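2-dehydro-3-deoxyphosphogluconate aldolase (PDB 3NZR) is an aldolase of the KDGP aldolase family, in the TIM-barrel clan, built on a parallel beta/alpha barrel. Local coordinates at residues A108-D111 / K112-V115; F164-G168 / L169-E173; A179-C182 / A183-F187. All blocks are in the same frame, centred on the assembly; numbering follows the deposited sequence.

Interaction 1: A108-D111 / K112-V115; sequences AGQD and KSIV
Gln110 and Ser113 close the turn by which helix 101-108 passes into strand 114-119, a helix-to-strand loop of the beta/alpha barrel. The Gln110 CB points toward the 112-115 segment and lies 4.1 Å from Lys112 N. The bend at chi2 (81°) lays the amide against the backbone of the residues that come next, with CD 3.7 Å from Ser113 OG. At the end, the two halves of the amide divide the work. OE1 accepts from Lys112 N at 2.6 Å, the donor almost in line with the C=O bond but its N-H well off line. It also accepts from Ser113 N at 2.9 Å, in the carbonyl plane on a lone pair. Two backbone N-H groups are thus satisfied by one oxygen, while Lys112 CB packs 3.4 Å from it. With bonds at both OE1 and NE2, the rotation of the amide is set from both ends. NE2 also donates to Gln90 OE1, and Ser113 OG is further bonded to Pro91 O, so the loop is tied to residues leading into strand 93-94. Across the turn itself, Gln110 NE2 donates to Ser113 OG at 2.9 Å. This bond is nearly straight at 174°, with the hydroxyl oxygen 1° out of the amide plane.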
ATOM      1  N   ALA A 108       8.257  10.089  -2.875  1.00 23.40           N
ATOM      2  CA  ALA A 108       9.626  10.435  -2.450  1.00 24.08           C
ATOM      3  C   ALA A 108      10.612  10.226  -3.576  1.00 25.26           C
ATOM      4  O   ALA A 108      11.585  11.017  -3.731  1.00 25.73           O
ATOM      5  CB  ALA A 108      10.045   9.639  -1.325  1.00 23.66           C
ATOM      6  N   GLY A 109      10.370   9.183  -4.373  1.00 24.55           N
ATOM      7  CA  GLY A 109      11.155   8.951  -5.568  1.00 26.08           C
ATOM      8  C   GLY A 109      12.562   8.421  -5.342  1.00 25.94           C
ATOM      9  O   GLY A 109      13.326   8.415  -6.297  1.00 27.65           O
ATOM     10  N   GLN A 110      12.889   7.977  -4.110  1.00 23.79           N
ATOM     11  CA  GLN A 110      14.160   7.285  -3.805  1.00 23.44           C
ATOM     12  C   GLN A 110      14.014   6.346  -2.620  1.00 22.47           C
ATOM     13  O   GLN A 110      13.028   6.398  -1.895  1.00 21.12           O
ATOM     14  CB  GLN A 110      15.276   8.262  -3.478  1.00 23.95           C
ATOM     15  CG  GLN A 110      14.843   9.513  -2.851  1.00 24.01           C
ATOM     16  CD  GLN A 110      14.592   9.410  -1.401  1.00 20.39           C
ATOM     17  OE1 GLN A 110      14.990   8.420  -0.750  1.00 21.47           O
ATOM     18  NE2 GLN A 110      13.963  10.451  -0.845  1.00 19.00           N
ATOM     19  N   ASP A 111      14.967   5.483  -2.443  1.00 26.02           N
ATOM     20  CA  ASP A 111      14.909   4.507  -1.407  1.00 28.08           C
ATOM     21  C   ASP A 111      15.706   4.913  -0.184  1.00 27.63           C
ATOM     22  O   ASP A 111      15.875   4.087   0.707  1.00 29.10           O
ATOM     23  CB  ASP A 111      15.498   3.170  -1.887  1.00 31.39           C
ATOM     24  CG  ASP A 111      14.485   2.304  -2.649  1.00 37.97           C
ATOM     25  OD1 ASP A 111      13.228   2.519  -2.538  1.00 45.60           O
ATOM     26  OD2 ASP A 111      14.950   1.379  -3.363  1.00 43.56           O
ATOM     27  N   LYS A 112      16.138   6.140  -0.055  1.00 26.41           N
ATOM     28  CA  LYS A 112      16.933   6.497   1.096  1.00 26.14           C
ATOM     29  C   LYS A 112      16.124   6.976   2.300  1.00 24.34           C
ATOM     30  O   LYS A 112      16.436   6.627   3.432  1.00 22.37           O
ATOM     31  CB  LYS A 112      17.927   7.591   0.699  1.00 28.56           C
ATOM     32  CG  LYS A 112      19.051   7.092  -0.223  1.00 34.47           C
ATOM     33  CD  LYS A 112      19.992   8.232  -0.647  1.00 43.41           C
ATOM     34  CE  LYS A 112      20.896   7.862  -1.830  1.00 48.45           C
ATOM     35  NZ  LYS A 112      21.771   6.741  -1.404  1.00 51.10           N
ATOM     36  N   SER A 113      15.118   7.816   2.074  1.00 21.61           N
ATOM     37  CA  SER A 113      14.238   8.249   3.170  1.00 21.32           C
ATOM     38  C   SER A 113      13.613   7.049   3.861  1.00 20.68           C
ATOM     39  O   SER A 113      13.148   6.070   3.194  1.00 19.68           O
ATOM     40  CB  SER A 113      13.123   9.144   2.717  1.00 21.85           C
ATOM     41  OG  SER A 113      13.541  10.308   1.996  1.00 24.55           O
ATOM     42  N   ILE A 114      13.599   7.117   5.191  1.00 19.53           N
ATOM     43  CA  ILE A 114      12.987   6.085   6.013  1.00 17.36           C
ATOM     44  C   ILE A 114      11.465   6.330   5.960  1.00 16.76           C
ATOM     45  O   ILE A 114      11.016   7.411   6.275  1.00 16.89           O
ATOM     46  CB  ILE A 114      13.499   6.168   7.459  1.00 19.19           C
ATOM     47  CG1 ILE A 114      14.963   5.867   7.510  1.00 22.05           C
ATOM     48  CG2 ILE A 114      12.742   5.143   8.371  1.00 16.56           C
ATOM     49  CD1 ILE A 114      15.710   6.505   8.587  1.00 21.34           C
ATOM     50  N   VAL A 115      10.680   5.364   5.515  1.00 14.66           N
ATOM     51  CA  VAL A 115       9.218   5.460   5.564  1.00 14.24           C
ATOM     52  C   VAL A 115       8.753   4.416   6.594  1.00 14.35           C
ATOM     53  O   VAL A 115       8.868   3.184   6.345  1.00 13.99           O
ATOM     54  CB  VAL A 115       8.567   5.175   4.237  1.00 15.18           C
ATOM     55  CG1 VAL A 115       6.957   5.365   4.372  1.00 14.57           C
ATOM     56  CG2 VAL A 115       9.081   6.149   3.132  1.00 14.20           C
TER

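Interaction 2: F164-G168 / L169-E173; sequences FPMGG and LETRE
Met166 and Thr171 meet across a tight reversal that carries the chain from strand 160-163 into helix 172-184. The first segment begins with Phe164 and Pro165, joined by a cis peptide; Pro165 CB sits 3.9 Å above the centre of the Phe164 ring. At Met166, a selenomethionine, the backbone oxygen is the main acceptor: Thr171 OG1 donates to Met166 O at 2.8 Å, in the carbonyl plane and on a lone pair, the C=O...O angle being 121°. The threonine hydroxyl stands between its own N and carbonyl carbon (chi1 64°), which turns it back to Met166 and brings Met166 CG to 3.4 Å from OG1. Thr171 CG2 rests 3.4 Å from the same Met166 O, so both branches border it. The Met166 side chain also touches Ile203 of helix 200-209.

Gly167 comes next, and its oxygen accepts from Glu170 N at 3.1 Å, with the donor 47° above the carbonyl plane. The Glu170 side chain runs alongside that oxygen, CB, CG and CD all bordering it, CD at 3.3 Å from Gly167 O. Gly168 takes the first corner position (i+1), where its positive phi suits a residue without a side chain, and Leu169 the second. Leu169 CD2 lies over one face of the Arg172 guanidinium, offset toward its rim; Arg172 NH1 forms a salt bridge with Glu202. The result is a type II' beta turn, Gly167 to Glu170, followed by a type I turn, Leu169 to Arg172, with Thr171 at the N-cap position of helix 172-184, its hydroxyl spent on Met166 O rather than on a capping bond: a strand-to-helix loop of the beta/alpha barrel.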
ATOM      1  N   PHE A 164       2.559   1.540  17.646  1.00 22.69           N
ATOM      2  CA  PHE A 164       1.864   2.576  18.416  1.00 25.48           C
ATOM      3  C   PHE A 164       0.402   2.205  18.509  1.00 26.67           C
ATOM      4  O   PHE A 164      -0.164   1.695  17.497  1.00 25.46           O
ATOM      5  CB  PHE A 164       1.997   3.896  17.682  1.00 24.83           C
ATOM      6  CG  PHE A 164       1.218   5.019  18.255  1.00 30.42           C
ATOM      7  CD1 PHE A 164       1.788   5.885  19.203  1.00 34.38           C
ATOM      8  CD2 PHE A 164      -0.067   5.277  17.797  1.00 33.18           C
ATOM      9  CE1 PHE A 164       1.044   6.937  19.723  1.00 38.00           C
ATOM     10  CE2 PHE A 164      -0.809   6.342  18.302  1.00 37.58           C
ATOM     11  CZ  PHE A 164      -0.276   7.165  19.250  1.00 36.65           C
ATOM     12  N   PRO A 165      -0.234   2.528  19.650  1.00 28.26           N
ATOM     13  CA  PRO A 165       0.329   3.071  20.889  1.00 29.69           C
ATOM     14  C   PRO A 165       0.867   2.007  21.845  1.00 31.84           C
ATOM     15  O   PRO A 165       0.173   1.062  22.171  1.00 30.78           O
ATOM     16  CB  PRO A 165      -0.852   3.784  21.542  1.00 30.53           C
ATOM     17  CG  PRO A 165      -2.036   3.026  21.122  1.00 31.43           C
ATOM     18  CD  PRO A 165      -1.714   2.527  19.681  1.00 30.17           C
HETATM   19  N   MSE A 166       2.086   2.213  22.342  1.00 33.28           N
HETATM   20  CA  MSE A 166       2.715   1.182  23.130  1.00 36.73           C
HETATM   21  C   MSE A 166       2.315   1.234  24.599  1.00 38.26           C
HETATM   22  O   MSE A 166       2.456   0.256  25.320  1.00 39.91           O
HETATM   23  CB  MSE A 166       4.190   1.332  22.996  1.00 36.70           C
HETATM   24  CG  MSE A 166       4.978   0.142  23.295  1.00 43.44           C
HETATM   25 SE   MSE A 166       6.773   0.442  22.458  0.80 50.26          SE
HETATM   26  CE  MSE A 166       7.447   1.699  23.770  1.00 45.44           C
ATOM     27  N   GLY A 167       1.805   2.375  25.029  1.00 35.34           N
ATOM     28  CA  GLY A 167       1.573   2.641  26.436  1.00 36.34           C
ATOM     29  C   GLY A 167       2.771   2.325  27.309  1.00 36.63           C
ATOM     30  O   GLY A 167       2.583   1.750  28.391  1.00 35.99           O
ATOM     31  N   GLY A 168       3.996   2.665  26.848  1.00 34.68           N
ATOM     32  CA  GLY A 168       5.195   2.450  27.646  1.00 35.38           C
ATOM     33  C   GLY A 168       5.540   1.002  27.816  1.00 36.03           C
ATOM     34  O   GLY A 168       5.849   0.318  26.818  1.00 36.34           O
ATOM     35  N   LEU A 169       5.486   0.499  29.053  1.00 37.03           N
ATOM     36  CA  LEU A 169       5.746  -0.924  29.292  1.00 37.91           C
ATOM     37  C   LEU A 169       4.453  -1.775  29.408  1.00 38.86           C
ATOM     38  O   LEU A 169       4.518  -2.979  29.634  1.00 40.21           O
ATOM     39  CB  LEU A 169       6.654  -1.119  30.476  1.00 38.81           C
ATOM     40  CG  LEU A 169       8.147  -0.836  30.298  1.00 39.84           C
ATOM     41  CD1 LEU A 169       8.885  -0.854  31.627  1.00 42.65           C
ATOM     42  CD2 LEU A 169       8.766  -1.840  29.315  1.00 40.10           C
ATOM     43  N   GLU A 170       3.297  -1.169  29.217  1.00 40.22           N
ATOM     44  CA  GLU A 170       1.997  -1.901  29.282  1.00 42.50           C
ATOM     45  C   GLU A 170       1.822  -2.984  28.212  1.00 41.53           C
ATOM     46  O   GLU A 170       1.012  -3.899  28.390  1.00 42.03           O
ATOM     47  CB  GLU A 170       0.783  -0.944  29.213  1.00 43.98           C
ATOM     48  CG  GLU A 170       0.583  -0.109  30.508  1.00 49.87           C
ATOM     49  CD  GLU A 170      -0.100   1.241  30.292  1.00 55.71           C
ATOM     50  OE1 GLU A 170       0.111   2.157  31.143  1.00 59.53           O
ATOM     51  OE2 GLU A 170      -0.835   1.392  29.288  1.00 55.33           O
ATOM     52  N   THR A 171       2.538  -2.876  27.095  1.00 38.78           N
ATOM     53  CA  THR A 171       2.420  -3.879  26.037  1.00 37.73           C
ATOM     54  C   THR A 171       3.770  -4.609  25.850  1.00 36.81           C
ATOM     55  O   THR A 171       4.070  -5.104  24.786  1.00 34.20           O
ATOM     56  CB  THR A 171       1.893  -3.255  24.720  1.00 36.15           C
ATOM     57  OG1 THR A 171       2.838  -2.315  24.237  1.00 36.06           O
ATOM     58  CG2 THR A 171       0.616  -2.528  24.958  1.00 37.49           C
ATOM     59  N   ARG A 172       4.532  -4.706  26.935  1.00 37.56           N
ATOM     60  CA  ARG A 172       5.840  -5.357  26.967  1.00 38.95           C
ATOM     61  C   ARG A 172       5.971  -6.666  26.145  1.00 38.25           C
ATOM     62  O   ARG A 172       6.902  -6.827  25.347  1.00 36.29           O
ATOM     63  CB  ARG A 172       6.167  -5.648  28.427  1.00 41.92           C
ATOM     64  CG  ARG A 172       7.468  -6.317  28.629  1.00 46.68           C
ATOM     65  CD  ARG A 172       7.495  -6.942  29.978  1.00 51.50           C
ATOM     66  NE  ARG A 172       7.209  -5.989  31.054  1.00 54.53           N
ATOM     67  CZ  ARG A 172       8.112  -5.197  31.625  1.00 54.70           C
ATOM     68  NH1 ARG A 172       9.372  -5.199  31.194  1.00 55.75           N
ATOM     69  NH2 ARG A 172       7.750  -4.399  32.627  1.00 54.08           N
ATOM     70  N   GLU A 173       5.049  -7.595  26.374  1.00 38.84           N
ATOM     71  CA  GLU A 173       5.090  -8.926  25.764  1.00 39.36           C
ATOM     72  C   GLU A 173       4.718  -8.875  24.292  1.00 36.72           C
ATOM     73  O   GLU A 173       5.340  -9.570  23.500  1.00 35.93           O
ATOM     74  CB  GLU A 173       4.197  -9.932  26.502  1.00 42.45           C
ATOM     75  CG  GLU A 173       4.544 -10.102  28.030  1.00 48.61           C
ATOM     76  CD  GLU A 173       3.838  -9.079  28.991  1.00 55.13           C
ATOM     77  OE1 GLU A 173       3.145  -8.106  28.528  1.00 53.75           O
ATOM     78  OE2 GLU A 173       3.999  -9.260  30.243  1.00 60.78           O
TER

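Interaction 3: A179-C182 / A183-F187; sequences AKAC and ADKDF
Ala179 to Phe187 form the last turns of helix 172-184 and its exit, and backbone hydrogen bonds make up most of the contact. Three are regular i to i+4 helix bonds: Ala183 N to Ala179 O and Asp184 N to Lys180 O, each 2.9 Å, then Lys185 N to Ala181 O. The following bond breaks the pattern. Phe187 N donates to Cys182 O at 2.8 Å, five residues back, with an N-H...O angle of 164°. Inside it lies a weak bond from Asp186 N to Ala183 O. Asp186 has the positive phi, 56°, that turns the chain out of the helix.

Among polar side-chain contacts, Lys185 curls back on its own helix, bent at chi3 and chi4, and its NZ makes a weak bond of 3.4 Å to Ala181 O. That carbonyl therefore receives the main-chain N-H and the ammonium group of the same residue. The same Lys185 NZ lies 4.0 Å from Ala181 CB. Asp184 and Lys180 carry opposite charges, but their charged ends, OD2 and NZ, remain 5.6 Å apart. The contact is instead made at the base of the lysine chain, where Asp184 OD2 lies 3.6 Å from Lys180 CG. Since Lys180 points its CG anti to its N (chi1 -176°) and runs extended, its ammonium group ends farther from the carboxylate than CG does.

Apolar packing belongs to the buried side. Ala181 touches Ile150 of helix 146-155. Cys182 packs on Val161 and Leu189, and Phe187 also meets Val161, seating the helix end on strands 160-163 and 188-191. The double closure, Phe187 N to Cys182 O around Asp186 N to Ala183 O, is a Schellman motif, here ending the helix of a beta-alpha-beta unit.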
ATOM      1  N   ALA A 179       9.594  -6.979  18.167  1.00 22.97           N
ATOM      2  CA  ALA A 179      11.034  -6.788  18.060  1.00 23.26           C
ATOM      3  C   ALA A 179      11.643  -8.071  17.526  1.00 26.64           C
ATOM      4  O   ALA A 179      12.470  -8.000  16.631  1.00 26.45           O
ATOM      5  CB  ALA A 179      11.679  -6.460  19.434  1.00 22.78           C
ATOM      6  N   LYS A 180      11.265  -9.238  18.074  1.00 28.44           N
ATOM      7  CA  LYS A 180      11.781 -10.515  17.550  1.00 30.12           C
ATOM      8  C   LYS A 180      11.509 -10.695  16.068  1.00 28.71           C
ATOM      9  O   LYS A 180      12.398 -11.057  15.273  1.00 29.36           O
ATOM     10  CB  LYS A 180      11.151 -11.675  18.286  1.00 34.06           C
ATOM     11  CG  LYS A 180      11.705 -13.066  17.854  1.00 40.99           C
ATOM     12  CD  LYS A 180      11.134 -14.223  18.726  1.00 49.74           C
ATOM     13  CE  LYS A 180      12.127 -15.432  18.762  1.00 53.57           C
ATOM     14  NZ  LYS A 180      11.756 -16.455  19.804  1.00 58.07           N
ATOM     15  N   ALA A 181      10.296 -10.369  15.663  1.00 26.22           N
ATOM     16  CA  ALA A 181       9.897 -10.508  14.256  1.00 25.45           C
ATOM     17  C   ALA A 181      10.710  -9.531  13.390  1.00 23.69           C
ATOM     18  O   ALA A 181      11.198  -9.915  12.316  1.00 23.40           O
ATOM     19  CB  ALA A 181       8.366 -10.287  14.076  1.00 24.30           C
ATOM     20  N   CYS A 182      10.911  -8.300  13.878  1.00 23.46           N
ATOM     21  CA  CYS A 182      11.706  -7.306  13.145  1.00 22.03           C
ATOM     22  C   CYS A 182      13.152  -7.815  12.940  1.00 23.51           C
ATOM     23  O   CYS A 182      13.738  -7.713  11.836  1.00 21.34           O
ATOM     24  CB  CYS A 182      11.723  -5.973  13.853  1.00 20.93           C
ATOM     25  SG  CYS A 182      10.166  -4.980  13.567  1.00 20.89           S
ATOM     26  N   ALA A 183      13.704  -8.363  14.010  1.00 25.07           N
ATOM     27  CA  ALA A 183      15.089  -8.836  14.010  1.00 26.81           C
ATOM     28  C   ALA A 183      15.273 -10.000  13.015  1.00 29.17           C
ATOM     29  O   ALA A 183      16.202 -10.031  12.218  1.00 30.98           O
ATOM     30  CB  ALA A 183      15.432  -9.275  15.408  1.00 26.87           C
ATOM     31  N   ASP A 184      14.337 -10.925  13.057  1.00 32.14           N
ATOM     32  CA  ASP A 184      14.323 -12.121  12.203  1.00 34.54           C
ATOM     33  C   ASP A 184      14.074 -11.830  10.689  1.00 33.56           C
ATOM     34  O   ASP A 184      14.590 -12.522   9.855  1.00 31.73           O
ATOM     35  CB  ASP A 184      13.255 -13.090  12.725  1.00 36.60           C
ATOM     36  CG  ASP A 184      13.659 -13.783  14.068  1.00 43.74           C
ATOM     37  OD1 ASP A 184      14.822 -13.628  14.524  1.00 49.85           O
ATOM     38  OD2 ASP A 184      12.792 -14.477  14.680  1.00 51.34           O
ATOM     39  N   LYS A 185      13.285 -10.807  10.371  1.00 31.29           N
ATOM     40  CA  LYS A 185      13.049 -10.371   8.982  1.00 30.97           C
ATOM     41  C   LYS A 185      13.874  -9.157   8.599  1.00 30.92           C
ATOM     42  O   LYS A 185      13.636  -8.470   7.562  1.00 29.34           O
ATOM     43  CB  LYS A 185      11.570 -10.046   8.820  1.00 30.18           C
ATOM     44  CG  LYS A 185      10.761 -11.292   8.519  1.00 34.17           C
ATOM     45  CD  LYS A 185       9.369 -10.955   7.898  1.00 31.34           C
ATOM     46  CE  LYS A 185       8.472 -10.918   9.000  1.00 31.50           C
ATOM     47  NZ  LYS A 185       8.948 -11.534  10.348  1.00 28.33           N
ATOM     48  N   ASP A 186      14.775  -8.812   9.504  1.00 31.68           N
ATOM     49  CA  ASP A 186      15.751  -7.754   9.296  1.00 32.41           C
ATOM     50  C   ASP A 186      15.137  -6.377   8.940  1.00 28.12           C
ATOM     51  O   ASP A 186      15.496  -5.767   7.951  1.00 26.91           O
ATOM     52  CB  ASP A 186      16.650  -8.182   8.183  1.00 35.47           C
ATOM     53  CG  ASP A 186      17.637  -7.138   7.839  1.00 44.37           C
ATOM     54  OD1 ASP A 186      18.202  -6.483   8.779  1.00 56.51           O
ATOM     55  OD2 ASP A 186      17.847  -6.943   6.614  1.00 55.15           O
ATOM     56  N   PHE A 187      14.199  -5.923   9.746  1.00 23.70           N
ATOM     57  CA  PHE A 187      13.394  -4.740   9.473  1.00 20.24           C
ATOM     58  C   PHE A 187      13.609  -3.878  10.658  1.00 19.07           C
ATOM     59  O   PHE A 187      14.130  -4.363  11.667  1.00 19.31           O
ATOM     60  CB  PHE A 187      11.943  -5.152   9.353  1.00 20.13           C
ATOM     61  CG  PHE A 187      11.112  -4.207   8.567  1.00 17.23           C
ATOM     62  CD1 PHE A 187      11.493  -3.854   7.306  1.00 15.18           C
ATOM     63  CD2 PHE A 187       9.960  -3.719   9.044  1.00 16.38           C
ATOM     64  CE1 PHE A 187      10.761  -3.012   6.561  1.00 16.88           C
ATOM     65  CE2 PHE A 187       9.200  -2.872   8.252  1.00 16.95           C
ATOM     66  CZ  PHE A 187       9.615  -2.531   7.046  1.00 14.30           C
TER

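Overall arrangement
Following the chain from its N terminus, the three local contacts come in series, none crossing or enclosing another. Interaction 1 closes the loop from helix 101-108 to strand 114-119. After that strand and helix 146-155, strand 160-163 leads to interaction 2, which shapes the entry to helix 172-184; interaction 3 ends the same helix before strand 188-191. The latter two therefore bracket the helix of one beta-alpha-beta unit, their centres 18 Å apart. Interactions 1 and 2 lie on opposite sides of the chain's centre, 28 Å between contact centres, in keeping with helix-to-strand and strand-to-helix loops at opposite ends of the barrel. Interaction 3 comes within about 6 Å of interaction 1, nearest atoms, without touching.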